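Local coordinates for immunoglobulin-like protein (Pseudomonas aeruginosa, PDB 3N6Y) that is of unknown function but has an immunoglobulin-like beta-sandwich fold and is probably made with a signal peptide for export, at residues T66-P80 / H111-G125. Residues are numbered along the deposited sequence; the frame is centred on the assembly and turned at random.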
loop_
_atom_site.group_PDB
_atom_site.type_symbol
_atom_site.label_atom_id
_atom_site.label_comp_id
_atom_site.label_asym_id
_atom_site.label_seq_id
_atom_site.Cartn_x
_atom_site.Cartn_y
_atom_site.Cartn_z
ATOM N N THR A 66 -11.122 9.396 -11.005
ATOM C CA THR A 66 -9.658 9.413 -11.006
ATOM C C THR A 66 -9.168 8.176 -10.223
ATOM O O THR A 66 -9.620 7.913 -9.115
ATOM C CB THR A 66 -9.140 10.694 -10.358
ATOM O OG1 THR A 66 -9.624 11.841 -11.086
ATOM C CG2 THR A 66 -7.583 10.770 -10.268
ATOM N N PRO A 67 -8.261 7.405 -10.826
ATOM C CA PRO A 67 -7.697 6.243 -10.161
ATOM C C PRO A 67 -6.852 6.608 -8.951
ATOM O O PRO A 67 -6.606 7.811 -8.656
ATOM C CB PRO A 67 -6.841 5.633 -11.266
ATOM C CG PRO A 67 -6.287 6.824 -11.897
ATOM C CD PRO A 67 -7.481 7.742 -12.019
ATOM N N LEU A 68 -6.482 5.578 -8.197
ATOM C CA LEU A 68 -5.601 5.783 -7.079
ATOM C C LEU A 68 -4.162 5.807 -7.557
ATOM O O LEU A 68 -3.781 5.137 -8.491
ATOM C CB LEU A 68 -5.769 4.697 -6.023
ATOM C CG LEU A 68 -7.155 4.545 -5.410
ATOM C CD1 LEU A 68 -7.087 3.403 -4.331
ATOM C CD2 LEU A 68 -7.638 5.919 -4.844
ATOM N N THR A 69 -3.353 6.607 -6.881
ATOM C CA THR A 69 -1.893 6.548 -7.005
ATOM C C THR A 69 -1.374 5.996 -5.660
ATOM O O THR A 69 -1.559 6.611 -4.581
ATOM C CB THR A 69 -1.264 7.915 -7.280
ATOM O OG1 THR A 69 -1.774 8.475 -8.504
ATOM C CG2 THR A 69 0.268 7.773 -7.450
ATOM N N LEU A 70 -0.728 4.835 -5.722
ATOM C CA LEU A 70 -0.082 4.242 -4.544
ATOM C C LEU A 70 1.383 4.639 -4.603
ATOM O O LEU A 70 2.128 4.164 -5.486
ATOM C CB LEU A 70 -0.186 2.713 -4.498
ATOM C CG LEU A 70 -1.500 1.996 -4.162
ATOM C CD1 LEU A 70 -2.699 2.549 -4.970
ATOM C CD2 LEU A 70 -1.364 0.517 -4.474
ATOM N N LEU A 71 1.780 5.490 -3.681
ATOM C CA LEU A 71 3.131 6.062 -3.656
ATOM C C LEU A 71 3.880 5.390 -2.539
ATOM O O LEU A 71 3.591 5.601 -1.379
ATOM C CB LEU A 71 3.093 7.562 -3.404
ATOM C CG LEU A 71 4.489 8.190 -3.329
ATOM C CD1 LEU A 71 5.231 8.033 -4.724
ATOM C CD2 LEU A 71 4.395 9.650 -2.884
ATOM N N TYR A 72 4.837 4.533 -2.886
ATOM C CA TYR A 72 5.685 3.901 -1.902
ATOM C C TYR A 72 6.999 4.655 -1.840
ATOM O O TYR A 72 7.697 4.733 -2.843
ATOM C CB TYR A 72 6.045 2.482 -2.352
ATOM C CG TYR A 72 4.891 1.512 -2.619
ATOM C CD1 TYR A 72 4.115 1.592 -3.758
ATOM C CD2 TYR A 72 4.576 0.525 -1.689
ATOM C CE1 TYR A 72 3.072 0.714 -3.984
ATOM C CE2 TYR A 72 3.541 -0.368 -1.923
ATOM C CZ TYR A 72 2.804 -0.270 -3.038
ATOM O OH TYR A 72 1.777 -1.193 -3.265
ATOM N N LEU A 73 7.315 5.239 -0.704
ATOM C CA LEU A 73 8.645 5.798 -0.488
ATOM C C LEU A 73 9.486 4.781 0.303
ATOM O O LEU A 73 9.070 4.298 1.378
ATOM C CB LEU A 73 8.522 7.104 0.289
ATOM C CG LEU A 73 7.802 8.261 -0.387
ATOM C CD1 LEU A 73 7.745 9.493 0.635
ATOM C CD2 LEU A 73 8.509 8.675 -1.662
ATOM N N THR A 74 10.689 4.523 -0.199
ATOM C CA THR A 74 11.540 3.460 0.292
ATOM C C THR A 74 12.870 4.044 0.752
ATOM O O THR A 74 13.166 5.198 0.431
ATOM C CB THR A 74 11.798 2.356 -0.746
ATOM O OG1 THR A 74 12.914 2.718 -1.574
ATOM C CG2 THR A 74 10.586 2.140 -1.647
ATOM N N PRO A 75 13.676 3.244 1.510
ATOM C CA PRO A 75 15.009 3.703 1.826
ATOM C C PRO A 75 16.038 3.634 0.696
ATOM O O PRO A 75 17.190 4.036 0.902
ATOM C CB PRO A 75 15.429 2.780 2.977
ATOM C CG PRO A 75 14.141 2.076 3.423
ATOM C CD PRO A 75 13.343 1.989 2.213
ATOM N N GLY A 76 15.615 3.151 -0.474
ATOM C CA GLY A 76 16.467 2.958 -1.663
ATOM C C GLY A 76 16.675 1.503 -1.971
ATOM O O GLY A 76 17.595 0.882 -1.456
ATOM N N VAL A 77 15.796 0.966 -2.838
ATOM C CA VAL A 77 15.901 -0.400 -3.362
ATOM C C VAL A 77 16.731 -0.356 -4.624
ATOM O O VAL A 77 16.374 0.307 -5.602
ATOM C CB VAL A 77 14.484 -0.963 -3.665
ATOM C CG1 VAL A 77 14.583 -2.337 -4.392
ATOM C CG2 VAL A 77 13.690 -1.061 -2.359
ATOM N N VAL A 78 17.858 -1.057 -4.621
ATOM C CA VAL A 78 18.712 -1.103 -5.806
ATOM C C VAL A 78 18.500 -2.425 -6.515
ATOM O O VAL A 78 18.805 -3.507 -5.974
ATOM C CB VAL A 78 20.193 -0.919 -5.453
ATOM C CG1 VAL A 78 21.075 -0.949 -6.758
ATOM C CG2 VAL A 78 20.421 0.385 -4.578
ATOM N N THR A 79 17.927 -2.357 -7.716
ATOM C CA THR A 79 17.646 -3.562 -8.478
ATOM C C THR A 79 18.950 -4.090 -9.093
ATOM O O THR A 79 19.956 -3.369 -9.118
ATOM C CB THR A 79 16.569 -3.336 -9.529
ATOM O OG1 THR A 79 16.737 -2.049 -10.160
ATOM C CG2 THR A 79 15.186 -3.433 -8.922
ATOM N N PRO A 80 18.968 -5.371 -9.539
ATOM C CA PRO A 80 20.220 -5.943 -10.054
ATOM C C PRO A 80 20.798 -5.177 -11.262
ATOM O O PRO A 80 22.002 -5.292 -11.520
ATOM C CB PRO A 80 19.805 -7.361 -10.469
ATOM C CG PRO A 80 18.686 -7.698 -9.502
ATOM C CD PRO A 80 17.918 -6.407 -9.380
ATOM N N HIS A 111 17.161 -7.990 -2.949
ATOM C CA HIS A 111 17.461 -6.560 -3.045
ATOM C C HIS A 111 16.298 -5.684 -2.543
ATOM O O HIS A 111 16.467 -4.469 -2.351
ATOM C CB HIS A 111 17.823 -6.174 -4.488
ATOM C CG HIS A 111 16.738 -6.439 -5.476
ATOM N ND1 HIS A 111 16.669 -7.607 -6.208
ATOM C CD2 HIS A 111 15.688 -5.678 -5.858
ATOM C CE1 HIS A 111 15.609 -7.546 -7.005
ATOM N NE2 HIS A 111 15.007 -6.376 -6.833
ATOM N N GLU A 112 15.109 -6.264 -2.425
ATOM C CA GLU A 112 13.957 -5.522 -1.935
ATOM C C GLU A 112 13.930 -5.387 -0.403
ATOM O O GLU A 112 13.249 -4.491 0.158
ATOM C CB GLU A 112 12.659 -6.159 -2.448
ATOM C CG GLU A 112 12.518 -6.118 -3.926
ATOM C CD GLU A 112 11.301 -6.823 -4.424
ATOM O OE1 GLU A 112 10.895 -7.818 -3.818
ATOM O OE2 GLU A 112 10.778 -6.383 -5.461
ATOM N N VAL A 113 14.716 -6.245 0.295
ATOM C CA VAL A 113 14.789 -6.221 1.752
ATOM C C VAL A 113 15.748 -5.130 2.162
ATOM O O VAL A 113 16.943 -5.378 2.300
ATOM C CB VAL A 113 15.269 -7.599 2.322
ATOM C CG1 VAL A 113 15.323 -7.564 3.890
ATOM C CG2 VAL A 113 14.411 -8.779 1.773
ATOM N N VAL A 114 15.211 -3.919 2.343
ATOM C CA VAL A 114 16.025 -2.768 2.681
ATOM C C VAL A 114 15.559 -2.178 3.996
ATOM O O VAL A 114 14.396 -1.744 4.151
ATOM C CB VAL A 114 15.955 -1.691 1.583
ATOM C CG1 VAL A 114 16.826 -0.470 1.959
ATOM C CG2 VAL A 114 16.364 -2.278 0.244
ATOM N N LYS A 115 16.467 -2.200 4.969
ATOM C CA LYS A 115 16.153 -1.698 6.299
ATOM C C LYS A 115 15.970 -0.195 6.264
ATOM O O LYS A 115 16.631 0.509 5.486
ATOM C CB LYS A 115 17.258 -2.087 7.310
ATOM C CG LYS A 115 17.328 -3.576 7.507
ATOM C CD LYS A 115 18.411 -4.010 8.506
ATOM C CE LYS A 115 18.497 -5.544 8.503
ATOM N NZ LYS A 115 19.730 -6.132 9.111
ATOM N N GLY A 116 15.054 0.282 7.099
ATOM C CA GLY A 116 14.794 1.708 7.264
ATOM C C GLY A 116 13.305 2.020 7.174
ATOM O O GLY A 116 12.453 1.129 7.288
ATOM N N GLU A 117 12.983 3.282 6.939
ATOM C CA GLU A 117 11.583 3.727 6.899
ATOM C C GLU A 117 10.996 3.609 5.484
ATOM O O GLU A 117 11.575 4.127 4.511
ATOM C CB GLU A 117 11.454 5.175 7.402
ATOM C CG GLU A 117 10.058 5.770 7.163
ATOM C CD GLU A 117 9.739 6.981 8.021
ATOM O OE1 GLU A 117 10.571 7.351 8.893
ATOM O OE2 GLU A 117 8.640 7.555 7.852
ATOM N N TRP A 118 9.828 2.953 5.379
ATOM C CA TRP A 118 9.036 2.849 4.185
ATOM C C TRP A 118 7.714 3.549 4.517
ATOM O O TRP A 118 7.044 3.241 5.535
ATOM C CB TRP A 118 8.741 1.393 3.872
ATOM C CG TRP A 118 9.923 0.588 3.463
ATOM C CD1 TRP A 118 11.033 0.277 4.212
ATOM C CD2 TRP A 118 10.067 -0.073 2.231
ATOM N NE1 TRP A 118 11.855 -0.548 3.468
ATOM C CE2 TRP A 118 11.287 -0.770 2.253
ATOM C CE3 TRP A 118 9.281 -0.135 1.100
ATOM C CZ2 TRP A 118 11.737 -1.510 1.165
ATOM C CZ3 TRP A 118 9.722 -0.861 -0.011
ATOM C CH2 TRP A 118 10.936 -1.551 0.052
ATOM N N ARG A 119 7.396 4.538 3.713
ATOM C CA ARG A 119 6.195 5.324 3.885
ATOM C C ARG A 119 5.290 5.011 2.697
ATOM O O ARG A 119 5.649 5.274 1.553
ATOM C CB ARG A 119 6.566 6.828 4.000
ATOM C CG ARG A 119 5.366 7.793 4.017
ATOM C CD ARG A 119 5.794 9.261 4.160
ATOM N NE ARG A 119 4.733 10.165 4.595
ATOM C CZ ARG A 119 4.874 11.490 4.722
ATOM N NH1 ARG A 119 6.032 12.093 4.434
ATOM N NH2 ARG A 119 3.856 12.227 5.181
ATOM N N LEU A 120 4.112 4.438 2.970
ATOM C CA LEU A 120 3.134 4.025 1.963
ATOM C C LEU A 120 1.967 4.985 2.021
ATOM O O LEU A 120 1.399 5.232 3.104
ATOM C CB LEU A 120 2.641 2.604 2.286
ATOM C CG LEU A 120 3.511 1.460 1.707
ATOM C CD1 LEU A 120 4.986 1.570 2.100
ATOM C CD2 LEU A 120 2.975 0.129 2.171
HETATM N N MSE A 121 1.679 5.605 0.905
HETATM C CA MSE A 121 0.700 6.683 0.805
HETATM C C MSE A 121 -0.232 6.398 -0.336
HETATM O O MSE A 121 0.216 6.174 -1.464
HETATM C CB MSE A 121 1.434 8.034 0.602
HETATM C CG MSE A 121 2.463 8.317 1.664
HETATM SE SE MSE A 121 3.444 9.962 1.221
HETATM C CE MSE A 121 2.237 11.218 2.152
ATOM N N VAL A 122 -1.538 6.387 -0.038
ATOM C CA VAL A 122 -2.574 6.281 -1.041
ATOM C C VAL A 122 -3.188 7.646 -1.343
ATOM O O VAL A 122 -3.755 8.279 -0.477
ATOM C CB VAL A 122 -3.772 5.372 -0.591
ATOM C CG1 VAL A 122 -4.737 5.179 -1.795
ATOM C CG2 VAL A 122 -3.298 4.085 -0.074
ATOM N N PHE A 123 -3.066 8.043 -2.620
ATOM C CA PHE A 123 -3.632 9.305 -3.100
ATOM C C PHE A 123 -4.719 9.067 -4.136
ATOM O O PHE A 123 -4.670 8.085 -4.931
ATOM C CB PHE A 123 -2.554 10.126 -3.818
ATOM C CG PHE A 123 -1.502 10.677 -2.916
ATOM C CD1 PHE A 123 -0.332 9.973 -2.588
ATOM C CD2 PHE A 123 -1.653 11.929 -2.407
ATOM C CE1 PHE A 123 0.627 10.528 -1.736
ATOM C CE2 PHE A 123 -0.689 12.480 -1.525
ATOM C CZ PHE A 123 0.446 11.775 -1.227
ATOM N N GLN A 124 -5.654 10.017 -4.229
ATOM C CA GLN A 124 -6.462 10.136 -5.459
ATOM C C GLN A 124 -6.134 11.526 -6.024
ATOM O O GLN A 124 -6.534 12.548 -5.390
ATOM C CB GLN A 124 -7.949 10.002 -5.166
ATOM C CG GLN A 124 -8.743 10.042 -6.443
ATOM C CD GLN A 124 -10.243 10.098 -6.262
ATOM O OE1 GLN A 124 -10.770 10.806 -5.397
ATOM N NE2 GLN A 124 -10.957 9.367 -7.136
ATOM N N GLY A 125 -5.405 11.585 -7.147
ATOM C CA GLY A 125 -4.898 12.866 -7.626
ATOM C C GLY A 125 -3.976 13.442 -6.566
ATOM O O GLY A 125 -3.075 12.743 -6.091
HETATM O O HOH W 1 -4.416 9.429 -8.615
HETATM O O HOH W 2 10.486 6.525 3.187
HETATM O O HOH W 3 18.827 -2.996 -2.597
#
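Strands 68-74 and 116-124 pair antiparallel in the middle of the larger sheet of an immunoglobulin-like, E-set-related sandwich. T69 with F123, L71 with M121 and L73 with R119 form hydrogen-bonded pairs, six backbone bonds in all. On the face bearing these residues, R119, in one of its two conformers, runs alongside L73 and forms a salt bridge with E131. The opposite face carries L68, L70, Y72, L120 and V122 into the core, where Y72 CD2 rests 3.7 Å from L120 CG and L68 CD1 3.9 Å from V122 CG1. Beyond L68 the pairing is prolonged by a side chain: extended Q124, its CG anti to the backbone N (chi1 -177°), sends NE2 2.8 Å to T66 O, in the carbonyl plane on a lone pair and almost straight. A water joins P67 O, T69 OG1 and G125 N there.

At the other end the chain turns at P75 over W118. P75 CD lies over one face of the indole, 3.4 Å from the centroid of the five-membered ring, and T74 CB covers the six-membered ring on the same face, while W118 NE1 donates in the ring plane to V114 O (2.9 Å), fixing the indole's rotation. Past this corner, P80 CD lies 3.7 Å from the H111 ring centroid, over one face. Strand 84-92 flanks 68-74 and strand 127-136 flanks 116-124; strands 51-59 and 101-106 pack against the core face.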